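Local structure of lipoxygenase (Cyanothece sp., 5EK8) at residues S197-H208 with T612-G623; M275-E283 with E503-S511. The protein is a non-heme iron 9R-lipoxygenase, of the enzyme family generally held to insert both atoms of molecular oxygen into polyunsaturated fatty acids. One frame throughout, in Å; residues are numbered along the deposited sequence.

Contact 1 (S197-H208 with T612-G623)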
loop_
_atom_site.group_PDB
_atom_site.type_symbol
_atom_site.label_atom_id
_atom_site.label_comp_id
_atom_site.label_asym_id
_atom_site.label_seq_id
_atom_site.Cartn_x
_atom_site.Cartn_y
_atom_site.Cartn_z
ATOM N N SER A 197 -1.837 20.065 0.957
ATOM C CA SER A 197 -0.426 19.809 0.675
ATOM C C SER A 197 -0.114 20.074 -0.794
ATOM O O SER A 197 0.863 20.760 -1.135
ATOM C CB SER A 197 -0.068 18.366 1.046
ATOM O OG SER A 197 1.334 18.187 1.142
ATOM N N ALA A 198 -0.966 19.536 -1.658
ATOM C CA ALA A 198 -0.808 19.722 -3.090
ATOM C C ALA A 198 -0.934 21.197 -3.463
ATOM O O ALA A 198 -0.209 21.679 -4.325
ATOM C CB ALA A 198 -1.827 18.881 -3.857
ATOM N N ASN A 199 -1.842 21.919 -2.813
ATOM C CA ASN A 199 -2.018 23.335 -3.129
ATOM C C ASN A 199 -0.796 24.165 -2.739
ATOM O O ASN A 199 -0.470 25.149 -3.400
ATOM C CB ASN A 199 -3.270 23.893 -2.451
ATOM C CG ASN A 199 -3.880 25.050 -3.222
ATOM O OD1 ASN A 199 -3.460 25.361 -4.339
ATOM N ND2 ASN A 199 -4.881 25.688 -2.635
ATOM N N VAL A 200 -0.116 23.766 -1.668
ATOM C CA VAL A 200 1.141 24.419 -1.315
ATOM C C VAL A 200 2.258 24.087 -2.311
ATOM O O VAL A 200 2.898 24.984 -2.853
ATOM C CB VAL A 200 1.606 24.025 0.098
ATOM C CG1 VAL A 200 2.975 24.624 0.392
ATOM C CG2 VAL A 200 0.588 24.459 1.136
ATOM N N LEU A 201 2.478 22.798 -2.561
ATOM C CA LEU A 201 3.667 22.358 -3.300
ATOM C C LEU A 201 3.584 22.442 -4.835
ATOM O O LEU A 201 4.603 22.614 -5.502
ATOM C CB LEU A 201 4.004 20.921 -2.896
ATOM C CG LEU A 201 4.695 20.745 -1.542
ATOM C CD1 LEU A 201 4.679 19.290 -1.083
ATOM C CD2 LEU A 201 6.118 21.259 -1.633
ATOM N N THR A 202 2.384 22.318 -5.393
ATOM C CA THR A 202 2.213 22.248 -6.847
ATOM C C THR A 202 2.591 23.521 -7.623
ATOM O O THR A 202 3.158 23.414 -8.709
ATOM C CB THR A 202 0.762 21.867 -7.212
ATOM O OG1 THR A 202 0.426 20.626 -6.582
ATOM C CG2 THR A 202 0.590 21.717 -8.714
ATOM N N PRO A 203 2.282 24.723 -7.091
ATOM C CA PRO A 203 2.706 25.913 -7.847
ATOM C C PRO A 203 4.217 26.000 -8.061
ATOM O O PRO A 203 4.663 26.624 -9.029
ATOM C CB PRO A 203 2.222 27.069 -6.972
ATOM C CG PRO A 203 1.052 26.517 -6.263
ATOM C CD PRO A 203 1.403 25.093 -5.965
ATOM N N ILE A 204 4.984 25.371 -7.173
ATOM C CA ILE A 204 6.437 25.319 -7.297
ATOM C C ILE A 204 6.832 24.466 -8.499
ATOM O O ILE A 204 7.543 24.919 -9.404
ATOM C CB ILE A 204 7.095 24.744 -6.018
ATOM C CG1 ILE A 204 6.519 25.400 -4.759
ATOM C CG2 ILE A 204 8.598 24.921 -6.062
ATOM C CD1 ILE A 204 6.805 26.885 -4.646
ATOM N N LYS A 205 6.357 23.225 -8.494
ATOM C CA LYS A 205 6.613 22.281 -9.570
ATOM C C LYS A 205 6.159 22.862 -10.903
ATOM O O LYS A 205 6.817 22.694 -11.925
ATOM C CB LYS A 205 5.905 20.955 -9.285
ATOM C CG LYS A 205 6.413 19.769 -10.090
ATOM C CD LYS A 205 5.605 19.553 -11.364
ATOM C CE LYS A 205 4.186 19.081 -11.065
ATOM N NZ LYS A 205 3.352 19.008 -12.301
ATOM N N ALA A 206 5.030 23.559 -10.875
ATOM C CA ALA A 206 4.486 24.200 -12.062
ATOM C C ALA A 206 5.431 25.283 -12.562
ATOM O O ALA A 206 5.746 25.339 -13.752
ATOM C CB ALA A 206 3.114 24.780 -11.771
ATOM N N LYS A 207 5.878 26.137 -11.643
ATOM C CA LYS A 207 6.857 27.172 -11.962
ATOM C C LYS A 207 8.073 26.575 -12.661
ATOM O O LYS A 207 8.504 27.056 -13.712
ATOM C CB LYS A 207 7.297 27.905 -10.695
ATOM C CG LYS A 207 8.211 29.092 -10.959
ATOM C CD LYS A 207 9.093 29.405 -9.758
ATOM C CE LYS A 207 10.140 30.460 -10.098
ATOM N NZ LYS A 207 11.267 30.482 -9.121
ATOM N N HIS A 208 8.613 25.510 -12.076
ATOM C CA HIS A 208 9.806 24.876 -12.620
ATOM C C HIS A 208 9.555 24.290 -14.000
ATOM O O HIS A 208 10.367 24.457 -14.911
ATOM C CB HIS A 208 10.300 23.791 -11.672
ATOM C CG HIS A 208 10.741 24.313 -10.343
ATOM N ND1 HIS A 208 10.833 23.516 -9.225
ATOM C CD2 HIS A 208 11.120 25.554 -9.955
ATOM C CE1 HIS A 208 11.248 24.244 -8.202
ATOM N NE2 HIS A 208 11.426 25.484 -8.619
ATOM N N THR A 612 12.646 18.494 -10.179
ATOM C CA THR A 612 11.537 19.146 -9.513
ATOM C C THR A 612 10.425 18.144 -9.240
ATOM O O THR A 612 9.830 18.171 -8.168
ATOM C CB THR A 612 10.989 20.346 -10.320
ATOM O OG1 THR A 612 9.891 20.936 -9.610
ATOM C CG2 THR A 612 10.533 19.934 -11.708
ATOM N N ASN A 613 10.164 17.239 -10.182
ATOM C CA ASN A 613 9.131 16.237 -9.945
ATOM C C ASN A 613 9.515 15.274 -8.822
ATOM O O ASN A 613 8.661 14.868 -8.031
ATOM C CB ASN A 613 8.823 15.471 -11.228
ATOM C CG ASN A 613 7.904 16.244 -12.149
ATOM O OD1 ASN A 613 6.679 16.162 -12.036
ATOM N ND2 ASN A 613 8.489 17.019 -13.055
ATOM N N GLN A 614 10.797 14.923 -8.752
ATOM C CA GLN A 614 11.316 14.099 -7.661
ATOM C C GLN A 614 10.992 14.717 -6.308
ATOM O O GLN A 614 10.272 14.122 -5.482
ATOM C CB GLN A 614 12.832 13.916 -7.790
ATOM C CG GLN A 614 13.483 13.214 -6.596
ATOM C CD GLN A 614 15.002 13.154 -6.706
ATOM O OE1 GLN A 614 15.563 13.307 -7.791
ATOM N NE2 GLN A 614 15.675 12.936 -5.578
ATOM N N VAL A 615 11.512 15.925 -6.093
ATOM C CA VAL A 615 11.314 16.604 -4.815
ATOM C C VAL A 615 9.827 16.827 -4.520
ATOM O O VAL A 615 9.362 16.615 -3.393
ATOM C CB VAL A 615 12.055 17.948 -4.779
ATOM C CG1 VAL A 615 11.948 18.574 -3.391
ATOM C CG2 VAL A 615 13.512 17.748 -5.173
ATOM N N TYR A 616 9.086 17.233 -5.545
ATOM C CA TYR A 616 7.651 17.460 -5.417
ATOM C C TYR A 616 6.922 16.227 -4.898
ATOM O O TYR A 616 6.228 16.290 -3.882
ATOM C CB TYR A 616 7.055 17.883 -6.760
ATOM C CG TYR A 616 5.547 17.966 -6.767
ATOM C CD1 TYR A 616 4.888 19.011 -6.138
ATOM C CD2 TYR A 616 4.781 17.001 -7.413
ATOM C CE1 TYR A 616 3.512 19.088 -6.144
ATOM C CE2 TYR A 616 3.402 17.074 -7.429
ATOM C CZ TYR A 616 2.773 18.119 -6.789
ATOM O OH TYR A 616 1.401 18.206 -6.790
ATOM N N ILE A 617 7.092 15.108 -5.595
ATOM C CA ILE A 617 6.403 13.878 -5.238
ATOM C C ILE A 617 6.799 13.399 -3.850
ATOM O O ILE A 617 5.934 13.007 -3.069
ATOM C CB ILE A 617 6.672 12.753 -6.262
ATOM C CG1 ILE A 617 5.968 13.061 -7.582
ATOM C CG2 ILE A 617 6.175 11.413 -5.738
ATOM C CD1 ILE A 617 4.464 13.148 -7.448
ATOM N N PHE A 618 8.091 13.427 -3.531
ATOM C CA PHE A 618 8.505 12.954 -2.208
ATOM C C PHE A 618 7.878 13.802 -1.099
ATOM O O PHE A 618 7.312 13.272 -0.126
ATOM C CB PHE A 618 10.027 12.956 -2.080
ATOM C CG PHE A 618 10.696 11.873 -2.861
ATOM C CD1 PHE A 618 10.003 10.729 -3.217
ATOM C CD2 PHE A 618 12.018 11.993 -3.241
ATOM C CE1 PHE A 618 10.615 9.725 -3.942
ATOM C CE2 PHE A 618 12.641 10.990 -3.965
ATOM C CZ PHE A 618 11.937 9.855 -4.318
ATOM N N SER A 619 7.960 15.121 -1.272
ATOM C CA SER A 619 7.435 16.075 -0.297
ATOM C C SER A 619 5.923 15.959 -0.125
ATOM O O SER A 619 5.399 16.108 0.982
ATOM C CB SER A 619 7.804 17.494 -0.715
ATOM O OG SER A 619 9.171 17.561 -1.086
ATOM N N VAL A 620 5.226 15.693 -1.224
ATOM C CA VAL A 620 3.783 15.480 -1.183
ATOM C C VAL A 620 3.443 14.188 -0.446
ATOM O O VAL A 620 2.646 14.189 0.495
ATOM C CB VAL A 620 3.172 15.429 -2.603
ATOM C CG1 VAL A 620 1.838 14.684 -2.598
ATOM C CG2 VAL A 620 3.010 16.833 -3.167
ATOM N N LEU A 621 4.063 13.092 -0.874
ATOM C CA LEU A 621 3.760 11.768 -0.345
ATOM C C LEU A 621 4.044 11.651 1.149
ATOM O O LEU A 621 3.304 10.981 1.869
ATOM C CB LEU A 621 4.541 10.694 -1.106
ATOM C CG LEU A 621 4.092 10.390 -2.539
ATOM C CD1 LEU A 621 4.807 9.152 -3.078
ATOM C CD2 LEU A 621 2.579 10.224 -2.613
ATOM N N ASN A 622 5.109 12.286 1.628
ATOM C CA ASN A 622 5.366 12.232 3.063
ATOM C C ASN A 622 4.688 13.394 3.803
ATOM O O ASN A 622 4.555 13.363 5.027
ATOM C CB ASN A 622 6.879 12.195 3.338
ATOM C CG ASN A 622 7.429 13.522 3.860
ATOM O OD1 ASN A 622 7.230 14.586 3.263
ATOM N ND2 ASN A 622 8.137 13.457 4.984
ATOM N N GLY A 623 4.245 14.404 3.055
ATOM C CA GLY A 623 3.600 15.569 3.640
ATOM C C GLY A 623 2.145 15.347 4.023
ATOM O O GLY A 623 1.610 16.040 4.890
#
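The extended torsion of Tyr-616 carries its hydroxyl to Thr-202, whose own torsion holds OG1 back against Ala-198 O. In Tyr-616, CG lies anti to the backbone N (chi1 172°), which extends the ring toward segment 197-208. In Thr-202, OG1 sits beside the backbone N (chi1 -57°). Tyr-616 OH donates to Thr-202 OG1 at 2.6 Å. Thr-202 OG1 in turn donates to Ala-198 O, also at 2.6 Å. That carbonyl takes the amide of Thr-202 as well, and its two donors come from opposite faces of its plane.

The phenol ring lies between two side chains, Lys-205 from across the contact and Val-620 from its own helix. Lys-205 CB is 4.2 Å from the ring centroid of Tyr-616. The backbone of Leu-201 meets the ring edge. Lys-205 CD makes a plain contact with Asn-613 OD1 at 3.6 Å. Asn-613 ND2 bonds Ile-609 O, and the Lys-205 ammonium forms a salt bridge with Glu-11. Leu-201 CD1 packs at 3.6 Å against Val-620 CG2, and it also touches Ser-619 CB.

His-208 ND1 and Thr-612 OG1 share a hydrogen bond of 2.8 Å, with the hydroxyl in the ring plane. His-208 NE2 bonds Asp-227, and Thr-612 OG1 also bonds Tyr-228 OH.

The contact joins helix 188-214 to helix 608-623, antiparallel at 174° over these segments. The second helix carries Val-620, whose side chain is about 5 Å from that of the iron ligand Ile-668. The chemistry implies a mixed interface. The Lys-205–Tyr-616 contact lies between the two polar links, and the Leu-201–Val-620 contact lies beyond the Tyr-616 link. The hydroxyls of Thr-202 and Thr-612 each serve two partners.

Contact 2 (M275-E283 with E503-S511)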
loop_
_atom_site.group_PDB
_atom_site.type_symbol
_atom_site.label_atom_id
_atom_site.label_comp_id
_atom_site.label_asym_id
_atom_site.label_seq_id
_atom_site.Cartn_x
_atom_site.Cartn_y
_atom_site.Cartn_z
ATOM N N MET A 275 25.780 -5.936 0.366
ATOM C CA MET A 275 24.468 -5.756 -0.237
ATOM C C MET A 275 24.615 -5.598 -1.751
ATOM O O MET A 275 25.464 -4.843 -2.234
ATOM C CB MET A 275 23.745 -4.553 0.369
ATOM C CG MET A 275 22.303 -4.374 -0.109
ATOM S SD MET A 275 21.077 -5.399 0.737
ATOM C CE MET A 275 21.174 -6.942 -0.173
ATOM N N SER A 276 23.792 -6.333 -2.490
ATOM C CA SER A 276 23.929 -6.410 -3.933
ATOM C C SER A 276 22.711 -5.853 -4.643
ATOM O O SER A 276 21.573 -6.211 -4.333
ATOM C CB SER A 276 24.151 -7.861 -4.375
ATOM O OG SER A 276 25.250 -8.452 -3.704
ATOM N N PHE A 277 22.962 -4.982 -5.609
ATOM C CA PHE A 277 21.928 -4.574 -6.538
ATOM C C PHE A 277 22.403 -4.843 -7.960
ATOM O O PHE A 277 23.296 -4.162 -8.470
ATOM C CB PHE A 277 21.569 -3.103 -6.341
ATOM C CG PHE A 277 20.949 -2.811 -5.003
ATOM C CD1 PHE A 277 19.740 -3.388 -4.645
ATOM C CD2 PHE A 277 21.575 -1.959 -4.102
ATOM C CE1 PHE A 277 19.169 -3.130 -3.418
ATOM C CE2 PHE A 277 21.009 -1.694 -2.872
ATOM C CZ PHE A 277 19.802 -2.277 -2.529
ATOM N N ILE A 278 21.808 -5.861 -8.579
ATOM C CA ILE A 278 22.151 -6.266 -9.940
ATOM C C ILE A 278 20.924 -6.194 -10.845
ATOM O O ILE A 278 19.866 -6.732 -10.521
ATOM C CB ILE A 278 22.741 -7.693 -9.981
ATOM C CG1 ILE A 278 24.179 -7.695 -9.456
ATOM C CG2 ILE A 278 22.715 -8.238 -11.392
ATOM C CD1 ILE A 278 24.292 -8.007 -7.987
ATOM N N TRP A 279 21.080 -5.533 -11.986
ATOM C CA TRP A 279 19.951 -5.216 -12.851
ATOM C C TRP A 279 20.023 -5.938 -14.191
ATOM O O TRP A 279 19.340 -5.557 -15.144
ATOM C CB TRP A 279 19.876 -3.701 -13.075
ATOM C CG TRP A 279 20.045 -2.917 -11.810
ATOM C CD1 TRP A 279 21.222 -2.496 -11.255
ATOM C CD2 TRP A 279 19.006 -2.469 -10.932
ATOM N NE1 TRP A 279 20.978 -1.813 -10.085
ATOM C CE2 TRP A 279 19.625 -1.784 -9.866
ATOM C CE3 TRP A 279 17.612 -2.582 -10.945
ATOM C CZ2 TRP A 279 18.898 -1.212 -8.824
ATOM C CZ3 TRP A 279 16.892 -2.015 -9.904
ATOM C CH2 TRP A 279 17.536 -1.337 -8.862
ATOM N N ASP A 280 20.841 -6.986 -14.260
ATOM C CA ASP A 280 21.023 -7.739 -15.504
ATOM C C ASP A 280 19.702 -8.265 -16.069
ATOM O O ASP A 280 19.578 -8.503 -17.274
ATOM C CB ASP A 280 21.990 -8.903 -15.289
ATOM C CG ASP A 280 23.383 -8.443 -14.922
ATOM O OD1 ASP A 280 24.122 -9.221 -14.284
ATOM O OD2 ASP A 280 23.737 -7.296 -15.264
ATOM N N ASN A 281 18.717 -8.419 -15.188
ATOM C CA ASN A 281 17.406 -8.952 -15.545
ATOM C C ASN A 281 16.456 -7.954 -16.216
ATOM O O ASN A 281 15.400 -8.339 -16.717
ATOM C CB ASN A 281 16.727 -9.496 -14.290
ATOM C CG ASN A 281 16.301 -10.931 -14.434
ATOM O OD1 ASN A 281 16.914 -11.708 -15.167
ATOM N ND2 ASN A 281 15.237 -11.296 -13.733
ATOM N N TYR A 282 16.822 -6.676 -16.218
ATOM C CA TYR A 282 15.853 -5.627 -16.539
ATOM C C TYR A 282 16.242 -4.721 -17.701
ATOM O O TYR A 282 17.423 -4.526 -18.000
ATOM C CB TYR A 282 15.598 -4.787 -15.290
ATOM C CG TYR A 282 15.357 -5.655 -14.081
ATOM C CD1 TYR A 282 14.185 -6.390 -13.959
ATOM C CD2 TYR A 282 16.310 -5.768 -13.077
ATOM C CE1 TYR A 282 13.958 -7.205 -12.867
ATOM C CE2 TYR A 282 16.090 -6.579 -11.969
ATOM C CZ TYR A 282 14.912 -7.298 -11.874
ATOM O OH TYR A 282 14.683 -8.107 -10.785
ATOM N N GLU A 283 15.223 -4.183 -18.361
ATOM C CA GLU A 283 15.417 -3.305 -19.503
ATOM C C GLU A 283 15.720 -1.868 -19.069
ATOM O O GLU A 283 14.911 -1.223 -18.401
ATOM C CB GLU A 283 14.182 -3.333 -20.403
ATOM C CG GLU A 283 14.384 -2.670 -21.747
ATOM C CD GLU A 283 13.096 -2.546 -22.534
ATOM O OE1 GLU A 283 12.017 -2.808 -21.959
ATOM O OE2 GLU A 283 13.162 -2.183 -23.728
ATOM N N GLU A 503 13.812 -14.524 -8.335
ATOM C CA GLU A 503 14.806 -14.281 -9.367
ATOM C C GLU A 503 14.962 -12.776 -9.547
ATOM O O GLU A 503 14.116 -11.998 -9.105
ATOM C CB GLU A 503 14.409 -14.956 -10.685
ATOM C CG GLU A 503 13.035 -14.573 -11.210
ATOM C CD GLU A 503 12.682 -15.300 -12.504
ATOM O OE1 GLU A 503 12.721 -14.657 -13.576
ATOM O OE2 GLU A 503 12.368 -16.511 -12.448
ATOM N N GLY A 504 16.050 -12.368 -10.186
ATOM C CA GLY A 504 16.300 -10.959 -10.413
ATOM C C GLY A 504 17.160 -10.338 -9.332
ATOM O O GLY A 504 18.069 -10.976 -8.802
ATOM N N ILE A 505 16.853 -9.089 -8.997
ATOM C CA ILE A 505 17.693 -8.289 -8.112
ATOM C C ILE A 505 17.704 -8.793 -6.663
ATOM O O ILE A 505 18.686 -8.601 -5.943
ATOM C CB ILE A 505 17.256 -6.797 -8.135
ATOM C CG1 ILE A 505 18.284 -5.923 -7.410
ATOM C CG2 ILE A 505 15.850 -6.612 -7.556
ATOM C CD1 ILE A 505 18.050 -4.458 -7.579
ATOM N N MET A 506 16.628 -9.450 -6.239
ATOM C CA MET A 506 16.521 -9.898 -4.850
ATOM C C MET A 506 16.935 -11.355 -4.671
ATOM O O MET A 506 16.742 -11.935 -3.600
ATOM C CB MET A 506 15.096 -9.694 -4.323
ATOM C CG MET A 506 14.678 -8.234 -4.222
ATOM S SD MET A 506 15.975 -7.180 -3.546
ATOM C CE MET A 506 16.164 -7.872 -1.904
ATOM N N ALA A 507 17.511 -11.940 -5.715
ATOM C CA ALA A 507 17.999 -13.310 -5.636
ATOM C C ALA A 507 19.505 -13.313 -5.419
ATOM O O ALA A 507 20.243 -12.620 -6.117
ATOM C CB ALA A 507 17.630 -14.087 -6.894
ATOM N N ASN A 508 19.953 -14.083 -4.435
ATOM C CA ASN A 508 21.373 -14.186 -4.127
ATOM C C ASN A 508 22.081 -15.170 -5.055
ATOM O O ASN A 508 21.709 -16.344 -5.145
ATOM C CB ASN A 508 21.571 -14.594 -2.668
ATOM C CG ASN A 508 23.033 -14.645 -2.270
ATOM O OD1 ASN A 508 23.896 -14.097 -2.955
ATOM N ND2 ASN A 508 23.317 -15.304 -1.153
ATOM N N THR A 509 23.107 -14.680 -5.743
ATOM C CA THR A 509 23.866 -15.488 -6.687
ATOM C C THR A 509 25.206 -15.880 -6.077
ATOM O O THR A 509 25.937 -16.708 -6.620
ATOM C CB THR A 509 24.106 -14.736 -8.012
ATOM O OG1 THR A 509 22.891 -14.107 -8.437
ATOM C CG2 THR A 509 24.586 -15.686 -9.102
ATOM N N ASP A 510 25.522 -15.279 -4.936
ATOM C CA ASP A 510 26.800 -15.514 -4.279
ATOM C C ASP A 510 26.848 -16.842 -3.528
ATOM O O ASP A 510 25.906 -17.215 -2.828
ATOM C CB ASP A 510 27.114 -14.367 -3.323
ATOM C CG ASP A 510 27.409 -13.071 -4.049
ATOM O OD1 ASP A 510 27.115 -11.990 -3.489
ATOM O OD2 ASP A 510 27.933 -13.139 -5.183
ATOM N N SER A 511 27.962 -17.547 -3.682
ATOM C CA SER A 511 28.174 -18.819 -3.006
ATOM C C SER A 511 28.722 -18.581 -1.604
ATOM O O SER A 511 28.430 -19.333 -0.669
ATOM C CB SER A 511 29.132 -19.698 -3.811
ATOM O OG SER A 511 28.809 -19.676 -5.191
HETATM O O HOH W 1 21.212 -8.289 -6.999
#
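Ile-505 makes most of the apolar contact, against Phe-277, Trp-279 and Tyr-282. Its CG1 is anti to the backbone N (chi1 -170°) and the chain stays extended, carrying CD1 in among the aromatic rings. CD1 lies over the face of Trp-279, 3.5 Å from the centroid of its six-membered ring, as a CH-pi contact. The same methyl meets the edge of the Phe-277 ring, 3.6 Å from CD1 of that residue. Helix 337-377 also touches Phe-277, Trp-279 and Ile-505.

The direct hydrogen bond runs from Ile-505 N to Tyr-282 OH, 3.0 Å long, though the position of this hydroxyl is less certain. Gly-504 CA lies close to the same oxygen and to Asn-281 ND2. The backbone angles of Gly-504 call for glycine.

A water also bridges the segments. It donates to Ile-505 O at 2.8 Å and makes weak bonds, donating to Ser-276 O and accepting from Ile-278 N.

Near Ser-276, Asp-510 OD1 forms salt bridges with Lys-274 and Lys-264. Ser-276 OG bonds Glu-294 instead.

The first two residues of the type I turn Gly-504 to Ala-507 pack against segment 275-283, at and just before its type I turn Trp-279 to Tyr-282. An Asx turn at Asn-508 follows. Segment 503-511 is a loop docked against the end of strand 272-277 and leads into edge strand 513-515 of the same antiparallel sheet.

In the fold
From the N terminus, the chain passes two helices and the strands up to residue 160 before it reaches helix 188-214, which holds the first half of contact 1. Strand 272-277 and the turn after it then give the first half of contact 2. The chain continues through strands 291-300, 303-313 and 329-331 of the sheet and the long helix 337-377. Segment 503-511 closes the inner loop, and strand 513-515 of the sheet follows. Segment 612-623 closes the outer one, so contact 2 is nested within contact 1. The two do not touch, and their centres are 33 Å apart. Contact 1 joins an early helix to one near the C terminus. Contact 2 ties a late loop to the sheet.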